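Local coordinates for protein iminosuccinate reductase (PDB 6RQA) that catalyses the NADH-dependent reduction of iminosuccinate to L-aspartate, the step that regenerates the amino donor of the beta-hydroxyaspartate cycle, at residues L23-M34 against V326-Q337; L101-F109 against A120-T128. One frame throughout, in Å; residues are numbered along the deposited sequence.

Contact 1: residues L23-M34 against V326-Q337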
ATOM      1  N   LEU A  23      11.808  15.035   1.624  1.00 38.58           N
ATOM      2  CA  LEU A  23      12.854  14.974   0.615  1.00 41.20           C
ATOM      3  C   LEU A  23      12.365  14.224  -0.616  1.00 36.53           C
ATOM      4  O   LEU A  23      11.511  13.338  -0.530  1.00 43.34           O
ATOM      5  CB  LEU A  23      14.107  14.301   1.173  1.00 35.94           C
ATOM      6  CG  LEU A  23      14.761  15.010   2.357  1.00 34.12           C
ATOM      7  CD1 LEU A  23      15.962  14.223   2.842  1.00 31.15           C
ATOM      8  CD2 LEU A  23      15.159  16.427   1.978  1.00 31.83           C
ATOM      9  N   VAL A  24      12.907  14.598  -1.773  1.00 40.50           N
ATOM     10  CA  VAL A  24      12.592  13.949  -3.042  1.00 39.54           C
ATOM     11  C   VAL A  24      13.890  13.732  -3.805  1.00 36.32           C
ATOM     12  O   VAL A  24      14.677  14.669  -3.979  1.00 35.92           O
ATOM     13  CB  VAL A  24      11.604  14.770  -3.894  1.00 41.64           C
ATOM     14  CG1 VAL A  24      11.384  14.096  -5.238  1.00 32.93           C
ATOM     15  CG2 VAL A  24      10.278  14.950  -3.167  1.00 37.96           C
ATOM     16  N   VAL A  25      14.116  12.501  -4.255  1.00 31.71           N
ATOM     17  CA  VAL A  25      15.284  12.148  -5.054  1.00 36.28           C
ATOM     18  C   VAL A  25      14.786  11.713  -6.423  1.00 39.18           C
ATOM     19  O   VAL A  25      14.159  10.652  -6.556  1.00 24.28           O
ATOM     20  CB  VAL A  25      16.126  11.046  -4.396  1.00 37.06           C
ATOM     21  CG1 VAL A  25      17.386  10.794  -5.212  1.00 24.71           C
ATOM     22  CG2 VAL A  25      16.473  11.425  -2.965  1.00 24.65           C
ATOM     23  N   ALA A  26      15.063  12.526  -7.440  1.00 41.81           N
ATOM     24  CA  ALA A  26      14.610  12.235  -8.791  1.00 39.16           C
ATOM     25  C   ALA A  26      15.283  10.977  -9.333  1.00 40.63           C
ATOM     26  O   ALA A  26      16.369  10.580  -8.901  1.00 58.18           O
ATOM     27  CB  ALA A  26      14.889  13.419  -9.717  1.00 38.87           C
ATOM     28  N   GLU A  27      14.614  10.348 -10.303  1.00 42.84           N
ATOM     29  CA  GLU A  27      15.133   9.120 -10.897  1.00 43.62           C
ATOM     30  C   GLU A  27      16.475   9.354 -11.581  1.00 41.50           C
ATOM     31  O   GLU A  27      17.354   8.485 -11.554  1.00 45.97           O
ATOM     32  CB  GLU A  27      14.117   8.554 -11.891  1.00 30.65           C
ATOM     33  CG  GLU A  27      14.598   7.335 -12.667  1.00 25.79           C
ATOM     34  CD  GLU A  27      14.616   6.068 -11.832  1.00 41.21           C
ATOM     35  OE1 GLU A  27      14.075   6.082 -10.706  1.00 46.55           O
ATOM     36  OE2 GLU A  27      15.170   5.053 -12.304  1.00 44.06           O
ATOM     37  N   LYS A  28      16.654  10.526 -12.193  1.00 37.79           N
ATOM     38  CA  LYS A  28      17.868  10.793 -12.957  1.00 50.07           C
ATOM     39  C   LYS A  28      19.107  10.893 -12.076  1.00 53.49           C
ATOM     40  O   LYS A  28      20.226  10.800 -12.593  1.00 51.50           O
ATOM     41  CB  LYS A  28      17.702  12.079 -13.771  1.00 47.79           C
ATOM     42  CG  LYS A  28      17.557  13.338 -12.933  1.00 40.33           C
ATOM     43  CD  LYS A  28      17.195  14.531 -13.802  1.00 48.18           C
ATOM     44  CE  LYS A  28      17.145  15.818 -12.996  1.00 54.73           C
ATOM     45  NZ  LYS A  28      18.482  16.189 -12.459  1.00 68.05           N
ATOM     46  N   GLU A  29      18.937  11.074 -10.770  1.00 48.56           N
ATOM     47  CA  GLU A  29      20.064  11.188  -9.856  1.00 45.47           C
ATOM     48  C   GLU A  29      20.536   9.845  -9.313  1.00 45.77           C
ATOM     49  O   GLU A  29      21.614   9.784  -8.713  1.00 54.27           O
ATOM     50  CB  GLU A  29      19.699  12.107  -8.682  1.00 47.44           C
ATOM     51  CG  GLU A  29      19.194  13.483  -9.093  1.00 57.19           C
ATOM     52  CD  GLU A  29      20.275  14.349  -9.715  1.00 67.47           C
ATOM     53  OE1 GLU A  29      21.472  14.069  -9.488  1.00 65.74           O
ATOM     54  OE2 GLU A  29      19.926  15.309 -10.431  1.00 65.39           O
ATOM     55  N   ILE A  30      19.764   8.774  -9.517  1.00 42.96           N
ATOM     56  CA  ILE A  30      20.078   7.489  -8.894  1.00 39.44           C
ATOM     57  C   ILE A  30      21.406   6.948  -9.405  1.00 38.45           C
ATOM     58  O   ILE A  30      22.224   6.441  -8.628  1.00 39.21           O
ATOM     59  CB  ILE A  30      18.933   6.486  -9.135  1.00 34.54           C
ATOM     60  CG1 ILE A  30      17.607   7.043  -8.612  1.00 26.26           C
ATOM     61  CG2 ILE A  30      19.250   5.148  -8.483  1.00 26.41           C
ATOM     62  CD1 ILE A  30      17.572   7.247  -7.118  1.00 30.65           C
ATOM     63  N   ALA A  31      21.644   7.049 -10.716  1.00 52.32           N
ATOM     64  CA  ALA A  31      22.851   6.470 -11.301  1.00 43.26           C
ATOM     65  C   ALA A  31      24.113   7.103 -10.729  1.00 44.50           C
ATOM     66  O   ALA A  31      25.098   6.406 -10.458  1.00 42.76           O
ATOM     67  CB  ALA A  31      22.819   6.619 -12.822  1.00 46.73           C
ATOM     68  N   GLY A  32      24.105   8.421 -10.536  1.00 59.20           N
ATOM     69  CA  GLY A  32      25.262   9.100  -9.985  1.00 65.64           C
ATOM     70  C   GLY A  32      25.455   8.934  -8.496  1.00 66.06           C
ATOM     71  O   GLY A  32      26.466   9.403  -7.959  1.00 70.27           O
ATOM     72  N   LEU A  33      24.515   8.283  -7.815  1.00 52.16           N
ATOM     73  CA  LEU A  33      24.587   8.064  -6.376  1.00 47.17           C
ATOM     74  C   LEU A  33      24.851   6.616  -5.999  1.00 48.80           C
ATOM     75  O   LEU A  33      25.667   6.354  -5.115  1.00 46.37           O
ATOM     76  CB  LEU A  33      23.287   8.527  -5.708  1.00 42.28           C
ATOM     77  CG  LEU A  33      22.977  10.023  -5.793  1.00 36.60           C
ATOM     78  CD1 LEU A  33      21.566  10.310  -5.307  1.00 37.96           C
ATOM     79  CD2 LEU A  33      23.994  10.821  -4.994  1.00 28.52           C
ATOM     80  N   MET A  34      24.192   5.669  -6.656  1.00 56.24           N
ATOM     81  CA  MET A  34      24.318   4.264  -6.304  1.00 54.28           C
ATOM     82  C   MET A  34      25.451   3.598  -7.074  1.00 49.76           C
ATOM     83  O   MET A  34      25.734   3.935  -8.227  1.00 56.02           O
ATOM     84  CB  MET A  34      23.009   3.521  -6.570  1.00 51.93           C
ATOM     85  CG  MET A  34      22.199   3.254  -5.319  1.00 53.97           C
ATOM     86  SD  MET A  34      23.065   2.148  -4.192  1.00 66.92           S
ATOM     87  CE  MET A  34      22.355   2.642  -2.627  1.00 70.46           C
ATOM     88  N   VAL A 326      20.231   5.901  -0.726  1.00 24.37           N
ATOM     89  CA  VAL A 326      20.224   6.923  -1.769  1.00 34.14           C
ATOM     90  C   VAL A 326      19.911   8.292  -1.178  1.00 40.78           C
ATOM     91  O   VAL A 326      20.529   9.298  -1.550  1.00 48.82           O
ATOM     92  CB  VAL A 326      19.229   6.541  -2.881  1.00 33.52           C
ATOM     93  CG1 VAL A 326      18.851   7.760  -3.706  1.00 33.20           C
ATOM     94  CG2 VAL A 326      19.828   5.472  -3.770  1.00 31.40           C
ATOM     95  N   VAL A 327      18.949   8.357  -0.255  1.00 35.05           N
ATOM     96  CA  VAL A 327      18.613   9.628   0.379  1.00 27.68           C
ATOM     97  C   VAL A 327      19.808  10.167   1.157  1.00 38.65           C
ATOM     98  O   VAL A 327      20.071  11.377   1.162  1.00 36.77           O
ATOM     99  CB  VAL A 327      17.373   9.469   1.279  1.00 37.23           C
ATOM    100  CG1 VAL A 327      17.021  10.789   1.943  1.00 31.49           C
ATOM    101  CG2 VAL A 327      16.197   8.955   0.470  1.00 32.58           C
ATOM    102  N   GLU A 328      20.556   9.279   1.817  1.00 42.22           N
ATOM    103  CA  GLU A 328      21.743   9.706   2.553  1.00 41.38           C
ATOM    104  C   GLU A 328      22.773  10.323   1.616  1.00 37.23           C
ATOM    105  O   GLU A 328      23.334  11.387   1.902  1.00 36.44           O
ATOM    106  CB  GLU A 328      22.349   8.523   3.312  1.00 42.18           C
ATOM    107  CG  GLU A 328      21.408   7.828   4.287  1.00 54.57           C
ATOM    108  CD  GLU A 328      21.306   8.528   5.630  1.00 80.19           C
ATOM    109  OE1 GLU A 328      21.525   9.755   5.692  1.00 91.07           O
ATOM    110  OE2 GLU A 328      21.009   7.841   6.631  1.00 87.72           O
ATOM    111  N   LEU A 329      23.035   9.664   0.484  1.00 35.63           N
ATOM    112  CA  LEU A 329      23.993  10.196  -0.479  1.00 42.39           C
ATOM    113  C   LEU A 329      23.474  11.470  -1.136  1.00 45.08           C
ATOM    114  O   LEU A 329      24.246  12.401  -1.391  1.00 46.20           O
ATOM    115  CB  LEU A 329      24.311   9.140  -1.537  1.00 44.68           C
ATOM    116  CG  LEU A 329      24.969   7.861  -1.019  1.00 55.13           C
ATOM    117  CD1 LEU A 329      24.869   6.751  -2.050  1.00 50.41           C
ATOM    118  CD2 LEU A 329      26.419   8.126  -0.652  1.00 58.02           C
ATOM    119  N   ALA A 330      22.169  11.527  -1.415  1.00 47.12           N
ATOM    120  CA  ALA A 330      21.599  12.709  -2.055  1.00 38.58           C
ATOM    121  C   ALA A 330      21.726  13.939  -1.166  1.00 27.33           C
ATOM    122  O   ALA A 330      21.957  15.049  -1.661  1.00 40.11           O
ATOM    123  CB  ALA A 330      20.136  12.454  -2.418  1.00 40.78           C
ATOM    124  N   LYS A 331      21.576  13.766   0.150  1.00 35.23           N
ATOM    125  CA  LYS A 331      21.765  14.890   1.060  1.00 39.46           C
ATOM    126  C   LYS A 331      23.219  15.337   1.102  1.00 43.85           C
ATOM    127  O   LYS A 331      23.494  16.534   1.243  1.00 49.91           O
ATOM    128  CB  LYS A 331      21.285  14.525   2.465  1.00 45.48           C
ATOM    129  CG  LYS A 331      19.781  14.350   2.585  1.00 51.80           C
ATOM    130  CD  LYS A 331      19.344  14.279   4.041  1.00 53.43           C
ATOM    131  CE  LYS A 331      19.879  13.037   4.732  1.00 61.00           C
ATOM    132  NZ  LYS A 331      19.449  12.971   6.159  1.00 48.20           N
ATOM    133  N   HIS A 332      24.157  14.397   0.978  1.00 46.38           N
ATOM    134  CA  HIS A 332      25.571  14.754   0.953  1.00 45.66           C
ATOM    135  C   HIS A 332      25.941  15.430  -0.359  1.00 42.79           C
ATOM    136  O   HIS A 332      26.608  16.471  -0.368  1.00 46.72           O
ATOM    137  CB  HIS A 332      26.429  13.508   1.180  1.00 42.54           C
ATOM    138  CG  HIS A 332      27.898  13.756   1.040  1.00 43.47           C
ATOM    139  ND1 HIS A 332      28.665  13.154   0.065  1.00 45.41           N
ATOM    140  CD2 HIS A 332      28.741  14.543   1.749  1.00 42.83           C
ATOM    141  CE1 HIS A 332      29.917  13.556   0.182  1.00 34.48           C
ATOM    142  NE2 HIS A 332      29.991  14.400   1.195  1.00 44.85           N
ATOM    143  N   LYS A 333      25.516  14.848  -1.483  1.00 54.05           N
ATOM    144  CA  LYS A 333      25.825  15.423  -2.788  1.00 51.58           C
ATOM    145  C   LYS A 333      25.046  16.706  -3.050  1.00 51.27           C
ATOM    146  O   LYS A 333      25.457  17.502  -3.903  1.00 60.49           O
ATOM    147  CB  LYS A 333      25.543  14.396  -3.888  1.00 55.67           C
ATOM    148  CG  LYS A 333      26.079  14.776  -5.259  1.00 73.19           C
ATOM    149  CD  LYS A 333      25.785  13.700  -6.291  1.00 74.92           C
ATOM    150  CE  LYS A 333      26.341  14.075  -7.655  1.00 65.46           C
ATOM    151  NZ  LYS A 333      26.136  12.989  -8.650  1.00 60.14           N
ATOM    152  N   GLY A 334      23.949  16.932  -2.334  1.00 39.44           N
ATOM    153  CA  GLY A 334      23.146  18.118  -2.536  1.00 36.53           C
ATOM    154  C   GLY A 334      22.095  18.004  -3.614  1.00 41.87           C
ATOM    155  O   GLY A 334      21.642  19.032  -4.129  1.00 39.48           O
ATOM    156  N   VAL A 335      21.688  16.789  -3.972  1.00 38.18           N
ATOM    157  CA  VAL A 335      20.717  16.571  -5.033  1.00 38.64           C
ATOM    158  C   VAL A 335      19.378  16.095  -4.472  1.00 40.21           C
ATOM    159  O   VAL A 335      18.556  15.552  -5.207  1.00 44.69           O
ATOM    160  CB  VAL A 335      21.260  15.595  -6.090  1.00 43.85           C
ATOM    161  CG1 VAL A 335      22.513  16.165  -6.739  1.00 32.17           C
ATOM    162  CG2 VAL A 335      21.548  14.240  -5.462  1.00 50.17           C
ATOM    163  N   ALA A 336      19.148  16.294  -3.178  1.00 49.17           N
ATOM    164  CA  ALA A 336      17.897  15.921  -2.533  1.00 42.42           C
ATOM    165  C   ALA A 336      17.010  17.155  -2.430  1.00 53.08           C
ATOM    166  O   ALA A 336      17.353  18.116  -1.732  1.00 67.13           O
ATOM    167  CB  ALA A 336      18.153  15.320  -1.152  1.00 43.36           C
ATOM    168  N   GLN A 337      15.876  17.127  -3.125  1.00 46.23           N
ATOM    169  CA  GLN A 337      14.966  18.263  -3.144  1.00 41.49           C
ATOM    170  C   GLN A 337      14.173  18.325  -1.845  1.00 43.48           C
ATOM    171  O   GLN A 337      13.523  17.351  -1.457  1.00 40.86           O
ATOM    172  CB  GLN A 337      14.015  18.164  -4.337  1.00 39.44           C
ATOM    173  CG  GLN A 337      14.707  17.968  -5.674  1.00 37.29           C
ATOM    174  CD  GLN A 337      13.725  17.846  -6.822  1.00 45.13           C
ATOM    175  OE1 GLN A 337      13.011  18.794  -7.150  1.00 50.87           O
ATOM    176  NE2 GLN A 337      13.676  16.668  -7.436  1.00 38.04           N
TER
HETATM  177  O   HOH W   1      16.355  15.211  -6.935  1.00 36.70           O

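Contact 2: residues L101-F109 against A120-T128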
ATOM      1  N   LEU A 101       7.610   4.792 -22.470  1.00 34.60           N
ATOM      2  CA  LEU A 101       8.029   4.522 -21.104  1.00 44.20           C
ATOM      3  C   LEU A 101       8.305   3.035 -20.944  1.00 44.79           C
ATOM      4  O   LEU A 101       7.736   2.202 -21.654  1.00 40.59           O
ATOM      5  CB  LEU A 101       6.963   4.965 -20.089  1.00 39.83           C
ATOM      6  CG  LEU A 101       6.701   6.467 -19.974  1.00 43.67           C
ATOM      7  CD1 LEU A 101       5.456   6.728 -19.152  1.00 50.48           C
ATOM      8  CD2 LEU A 101       7.899   7.165 -19.355  1.00 47.51           C
ATOM      9  N   ILE A 102       9.193   2.706 -20.004  1.00 53.61           N
ATOM     10  CA  ILE A 102       9.425   1.305 -19.690  1.00 52.59           C
ATOM     11  C   ILE A 102       8.207   0.738 -18.967  1.00 39.05           C
ATOM     12  O   ILE A 102       7.413   1.464 -18.357  1.00 39.92           O
ATOM     13  CB  ILE A 102      10.707   1.125 -18.862  1.00 48.15           C
ATOM     14  CG1 ILE A 102      10.571   1.798 -17.496  1.00 47.74           C
ATOM     15  CG2 ILE A 102      11.901   1.699 -19.612  1.00 33.32           C
ATOM     16  CD1 ILE A 102      11.797   1.645 -16.618  1.00 44.87           C
ATOM     17  N   ASN A 103       8.047  -0.585 -19.055  1.00 36.61           N
ATOM     18  CA  ASN A 103       6.845  -1.210 -18.513  1.00 27.32           C
ATOM     19  C   ASN A 103       6.843  -1.211 -16.989  1.00 47.38           C
ATOM     20  O   ASN A 103       5.775  -1.098 -16.374  1.00 37.02           O
ATOM     21  CB  ASN A 103       6.704  -2.636 -19.047  1.00 27.59           C
ATOM     22  CG  ASN A 103       6.464  -2.681 -20.548  1.00 44.35           C
ATOM     23  OD1 ASN A 103       6.084  -1.683 -21.161  1.00 35.79           O
ATOM     24  ND2 ASN A 103       6.679  -3.847 -21.145  1.00 50.35           N
ATOM     25  N   HIS A 104       8.012  -1.328 -16.366  1.00 43.92           N
ATOM     26  CA  HIS A 104       8.120  -1.346 -14.914  1.00 32.77           C
ATOM     27  C   HIS A 104       8.179   0.080 -14.383  1.00 32.96           C
ATOM     28  O   HIS A 104       9.072   0.850 -14.753  1.00 38.46           O
ATOM     29  CB  HIS A 104       9.357  -2.130 -14.476  1.00 40.28           C
ATOM     30  CG  HIS A 104       9.247  -3.605 -14.703  1.00 56.44           C
ATOM     31  ND1 HIS A 104       8.431  -4.415 -13.944  1.00 63.14           N
ATOM     32  CD2 HIS A 104       9.857  -4.418 -15.598  1.00 60.72           C
ATOM     33  CE1 HIS A 104       8.540  -5.664 -14.362  1.00 63.41           C
ATOM     34  NE2 HIS A 104       9.399  -5.692 -15.365  1.00 63.38           N
ATOM     35  N   GLN A 105       7.230   0.429 -13.517  1.00 38.79           N
ATOM     36  CA  GLN A 105       7.184   1.736 -12.875  1.00 41.31           C
ATOM     37  C   GLN A 105       6.985   1.538 -11.382  1.00 42.25           C
ATOM     38  O   GLN A 105       6.073   0.816 -10.967  1.00 43.38           O
ATOM     39  CB  GLN A 105       6.058   2.603 -13.449  1.00 38.06           C
ATOM     40  CG  GLN A 105       6.188   2.889 -14.936  1.00 32.51           C
ATOM     41  CD  GLN A 105       7.381   3.765 -15.258  1.00 39.63           C
ATOM     42  OE1 GLN A 105       7.775   4.617 -14.461  1.00 40.60           O
ATOM     43  NE2 GLN A 105       7.966   3.557 -16.432  1.00 46.09           N
ATOM     44  N   SER A 106       7.837   2.171 -10.580  1.00 39.79           N
ATOM     45  CA  SER A 106       7.755   2.023  -9.136  1.00 32.99           C
ATOM     46  C   SER A 106       8.343   3.257  -8.469  1.00 35.95           C
ATOM     47  O   SER A 106       9.107   4.013  -9.075  1.00 32.29           O
ATOM     48  CB  SER A 106       8.475   0.756  -8.657  1.00 41.04           C
ATOM     49  OG  SER A 106       9.859   0.812  -8.953  1.00 58.65           O
ATOM     50  N   THR A 107       7.971   3.449  -7.204  1.00 32.17           N
ATOM     51  CA  THR A 107       8.410   4.597  -6.422  1.00 23.32           C
ATOM     52  C   THR A 107       8.451   4.201  -4.955  1.00 31.12           C
ATOM     53  O   THR A 107       7.497   3.604  -4.449  1.00 24.92           O
ATOM     54  CB  THR A 107       7.474   5.794  -6.620  1.00 34.81           C
ATOM     55  OG1 THR A 107       7.332   6.061  -8.021  1.00 39.36           O
ATOM     56  CG2 THR A 107       8.028   7.029  -5.927  1.00 31.57           C
ATOM     57  N   VAL A 108       9.550   4.531  -4.281  1.00 33.11           N
ATOM     58  CA  VAL A 108       9.727   4.218  -2.868  1.00 35.21           C
ATOM     59  C   VAL A 108       9.358   5.444  -2.047  1.00 44.24           C
ATOM     60  O   VAL A 108       9.828   6.555  -2.328  1.00 36.32           O
ATOM     61  CB  VAL A 108      11.168   3.772  -2.568  1.00 33.83           C
ATOM     62  CG1 VAL A 108      11.312   3.425  -1.091  1.00 27.23           C
ATOM     63  CG2 VAL A 108      11.550   2.585  -3.436  1.00 24.17           C
ATOM     64  N   PHE A 109       8.511   5.246  -1.040  1.00 33.11           N
ATOM     65  CA  PHE A 109       8.137   6.296  -0.101  1.00 34.54           C
ATOM     66  C   PHE A 109       8.629   5.895   1.281  1.00 30.94           C
ATOM     67  O   PHE A 109       8.218   4.858   1.811  1.00 25.05           O
ATOM     68  CB  PHE A 109       6.624   6.521  -0.089  1.00 36.96           C
ATOM     69  CG  PHE A 109       6.035   6.772  -1.449  1.00 36.28           C
ATOM     70  CD1 PHE A 109       6.239   7.979  -2.097  1.00 31.62           C
ATOM     71  CD2 PHE A 109       5.264   5.804  -2.072  1.00 28.15           C
ATOM     72  CE1 PHE A 109       5.691   8.212  -3.348  1.00 34.05           C
ATOM     73  CE2 PHE A 109       4.714   6.033  -3.320  1.00 32.62           C
ATOM     74  CZ  PHE A 109       4.928   7.238  -3.959  1.00 27.50           C
ATOM     75  N   ALA A 120      10.691  10.839   2.669  1.00 27.02           N
ATOM     76  CA  ALA A 120      11.363  10.854   1.378  1.00 30.02           C
ATOM     77  C   ALA A 120      10.518  10.152   0.324  1.00 26.53           C
ATOM     78  O   ALA A 120       9.722   9.261   0.629  1.00 31.46           O
ATOM     79  CB  ALA A 120      12.745  10.194   1.460  1.00 29.32           C
ATOM     80  N   ALA A 121      10.705  10.576  -0.925  1.00 29.74           N
ATOM     81  CA  ALA A 121      10.161   9.900  -2.097  1.00 25.50           C
ATOM     82  C   ALA A 121      11.285   9.755  -3.109  1.00 28.97           C
ATOM     83  O   ALA A 121      11.914  10.749  -3.486  1.00 29.14           O
ATOM     84  CB  ALA A 121       8.988  10.673  -2.702  1.00 24.84           C
ATOM     85  N   VAL A 122      11.544   8.522  -3.539  1.00 29.68           N
ATOM     86  CA  VAL A 122      12.679   8.210  -4.398  1.00 31.72           C
ATOM     87  C   VAL A 122      12.185   7.447  -5.618  1.00 29.70           C
ATOM     88  O   VAL A 122      11.314   6.577  -5.504  1.00 23.93           O
ATOM     89  CB  VAL A 122      13.748   7.388  -3.645  1.00 35.42           C
ATOM     90  CG1 VAL A 122      14.997   7.223  -4.493  1.00 28.37           C
ATOM     91  CG2 VAL A 122      14.081   8.037  -2.311  1.00 34.45           C
ATOM     92  N   GLY A 123      12.735   7.777  -6.783  1.00 28.60           N
ATOM     93  CA  GLY A 123      12.450   6.986  -7.969  1.00 23.49           C
ATOM     94  C   GLY A 123      12.922   5.554  -7.789  1.00 26.27           C
ATOM     95  O   GLY A 123      14.014   5.298  -7.278  1.00 45.17           O
ATOM     96  N   GLY A 124      12.085   4.611  -8.211  1.00 30.40           N
ATOM     97  CA  GLY A 124      12.335   3.217  -7.900  1.00 40.48           C
ATOM     98  C   GLY A 124      12.686   2.318  -9.067  1.00 31.90           C
ATOM     99  O   GLY A 124      12.950   1.129  -8.865  1.00 32.56           O
ATOM    100  N   ASN A 125      12.699   2.858 -10.288  1.00 32.84           N
ATOM    101  CA  ASN A 125      12.993   2.032 -11.455  1.00 38.20           C
ATOM    102  C   ASN A 125      14.409   1.472 -11.389  1.00 39.03           C
ATOM    103  O   ASN A 125      14.609   0.253 -11.319  1.00 30.77           O
ATOM    104  CB  ASN A 125      12.785   2.837 -12.740  1.00 43.35           C
ATOM    105  CG  ASN A 125      11.323   3.116 -13.023  1.00 56.36           C
ATOM    106  OD1 ASN A 125      10.437   2.444 -12.494  1.00 50.63           O
ATOM    107  ND2 ASN A 125      11.063   4.108 -13.867  1.00 67.65           N
ATOM    108  N   LEU A 126      15.412   2.354 -11.403  1.00 33.76           N
ATOM    109  CA  LEU A 126      16.795   1.894 -11.337  1.00 26.16           C
ATOM    110  C   LEU A 126      17.096   1.204 -10.013  1.00 34.73           C
ATOM    111  O   LEU A 126      17.914   0.278  -9.970  1.00 41.74           O
ATOM    112  CB  LEU A 126      17.750   3.069 -11.557  1.00 35.32           C
ATOM    113  CG  LEU A 126      19.243   2.731 -11.572  1.00 40.70           C
ATOM    114  CD1 LEU A 126      19.527   1.627 -12.574  1.00 30.08           C
ATOM    115  CD2 LEU A 126      20.073   3.965 -11.883  1.00 45.55           C
ATOM    116  N   LEU A 127      16.441   1.629  -8.928  1.00 32.69           N
ATOM    117  CA  LEU A 127      16.679   1.001  -7.632  1.00 29.98           C
ATOM    118  C   LEU A 127      16.266  -0.466  -7.643  1.00 35.39           C
ATOM    119  O   LEU A 127      16.957  -1.315  -7.069  1.00 30.32           O
ATOM    120  CB  LEU A 127      15.935   1.757  -6.530  1.00 29.83           C
ATOM    121  CG  LEU A 127      16.508   3.106  -6.091  1.00 40.86           C
ATOM    122  CD1 LEU A 127      15.743   3.645  -4.892  1.00 33.16           C
ATOM    123  CD2 LEU A 127      17.989   2.982  -5.772  1.00 46.35           C
ATOM    124  N   THR A 128      15.145  -0.782  -8.297  1.00 29.92           N
ATOM    125  CA  THR A 128      14.668  -2.163  -8.331  1.00 32.60           C
ATOM    126  C   THR A 128      15.688  -3.082  -8.993  1.00 36.00           C
ATOM    127  O   THR A 128      16.014  -4.149  -8.463  1.00 40.86           O
ATOM    128  CB  THR A 128      13.326  -2.239  -9.060  1.00 34.79           C
ATOM    129  OG1 THR A 128      12.375  -1.390  -8.406  1.00 35.97           O
ATOM    130  CG2 THR A 128      12.805  -3.669  -9.057  1.00 23.73           C
TER
HETATM  131  O   HOH W   2      10.142  -0.627 -11.389  1.00 45.12           O

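Contact 1: residues L23-M34 against V326-Q337
Val24 and Gln337 are joined by two backbone hydrogen bonds, the two ends of one antiparallel hydrogen-bonded pair: Val24 N gives to Gln337 O at 2.8 Å and Gln337 N to Val24 O at 2.9 Å. A bound water continues this polar seam. It takes hydrogens from Ala26 N and Gln337 NE2, gives one to Val335 O at 2.8 Å, and reaches Val24 O weakly, so it ties together the chain on both sides just where the strand pairing stops. Gln337 NE2 also bonds to Glu340 O of the second subunit.

The apolar part lies between strand 23-25, residues 30-33 and helix 326-333, whose axis runs nearly perpendicular to the strand (96°). Leu33 is the knob, seated among Val326, Leu329, Ala330 and Lys333. Its two methyls divide the work: CD1 touches both Ala330 CB and Val335 CG2, while CD2 rests on the aliphatic chain of Lys333, 3.6 Å from its CD. With CG1 anti to the backbone N (chi1 161°), Val326 turns its branches to different partners. CG1 meets Val25 CG1 and Ile30 CD1, and CG2 lies 3.6 Å from Met34 CG. The second branch of Val25, CG2, packs on Ala330 CB at 3.8 Å. Leu23 CD1 touches Val327 CG1 and Lys331 CD; the Leu23 and Lys331 side chains cross at about a right angle.

At the solvent side, Glu29 OE1 lies 3.6 Å from Val335 CG1, while its OE2 forms a salt bridge to Lys28 NZ. The chemistry thus separates into a hydrocarbon interior and a polar margin: the C-terminal helix is held by packing of aliphatic side chains, and the chain leaving it by main-chain bonds, which add 337-339 to the sheet as its last strand within the chain.

Contact 2: residues L101-F109 against A120-T128
The side-chain amides of Asn125 and Gln105 meet with their planes 83° apart, almost perpendicular. Ile102 CD1 sits over one face of the Asn125 amide, 3.8 Å from ND2, and Gln105 OE1 lies at its edge. Asn125 ND2 points straight at Gln105 OE1 (172° at the hydrogen), but at 3.4 Å the bond is weak. Gln105 is itself steadied: its chain bends at chi2, and NE2 donates in its own amide plane to Ile102 O at 2.9 Å. The other end of the Asn125 amide, OD1, accepts from Ser106 N at 3.2 Å, tilted 25° from the carbonyl plane, and from a water that also bonds Ser106 OG. Farther along the strand, the Phe109 ring has Ala121 CB set obliquely to it, 3.9 Å from CD1, and stacks with Phe109 of the second subunit.

Between these groups the backbones pair as an antiparallel hairpin. Val108 and Val122 exchange two nearly straight hydrogen bonds, Val108 N to Val122 O at 3.0 Å and Val122 N to Val108 O at 2.9 Å. Thr107 with Gly123 and Phe109 with Ala121 are the flanking non-hydrogen-bonded pairs. Where the strand turns into the helix, Gly124 N still reaches Ser106 O, from above its carbonyl plane, and Gly124 O takes both Thr128 OG1 (2.6 Å) and Thr128 N, from opposite faces of its plane. Thr128 OG1 also bonds Lys88 NZ, the probable proton donor/acceptor, so this first helical turn is tied to the probable active site, while His104, edge-to-face with Tyr92, touches the bound NAD.

Strand 104-109 has strand 84-92 along its other edge, bonding Gln105, Thr107 and Phe109. Val108, Val122 and Leu127 face helix 316-333, and Val122, Leu126 and Leu127 also touch Ile30.

Contacts 1 and 2 have their centres 13 Å apart on the same side of the chain's centre and share one mixed sheet, in which strand 22-25 lies between 118-123 and 337-339. Contact 1 brings together the two ends of the chain; contact 2, a local hairpin, falls in sequence between its two segments. They touch directly: Leu23 O pairs with Ala121 N, and Glu27 OE2 probably bonds Leu126 N at the start of helix 125-143. Helix 316-333, part of contact 1, also covers Val108, Val122 and Leu127 of contact 2. Contact 2 lies beside NAD and Lys88, contact 1 farther out, and both reach the second subunit, so the sheet runs from the NAD side towards that subunit.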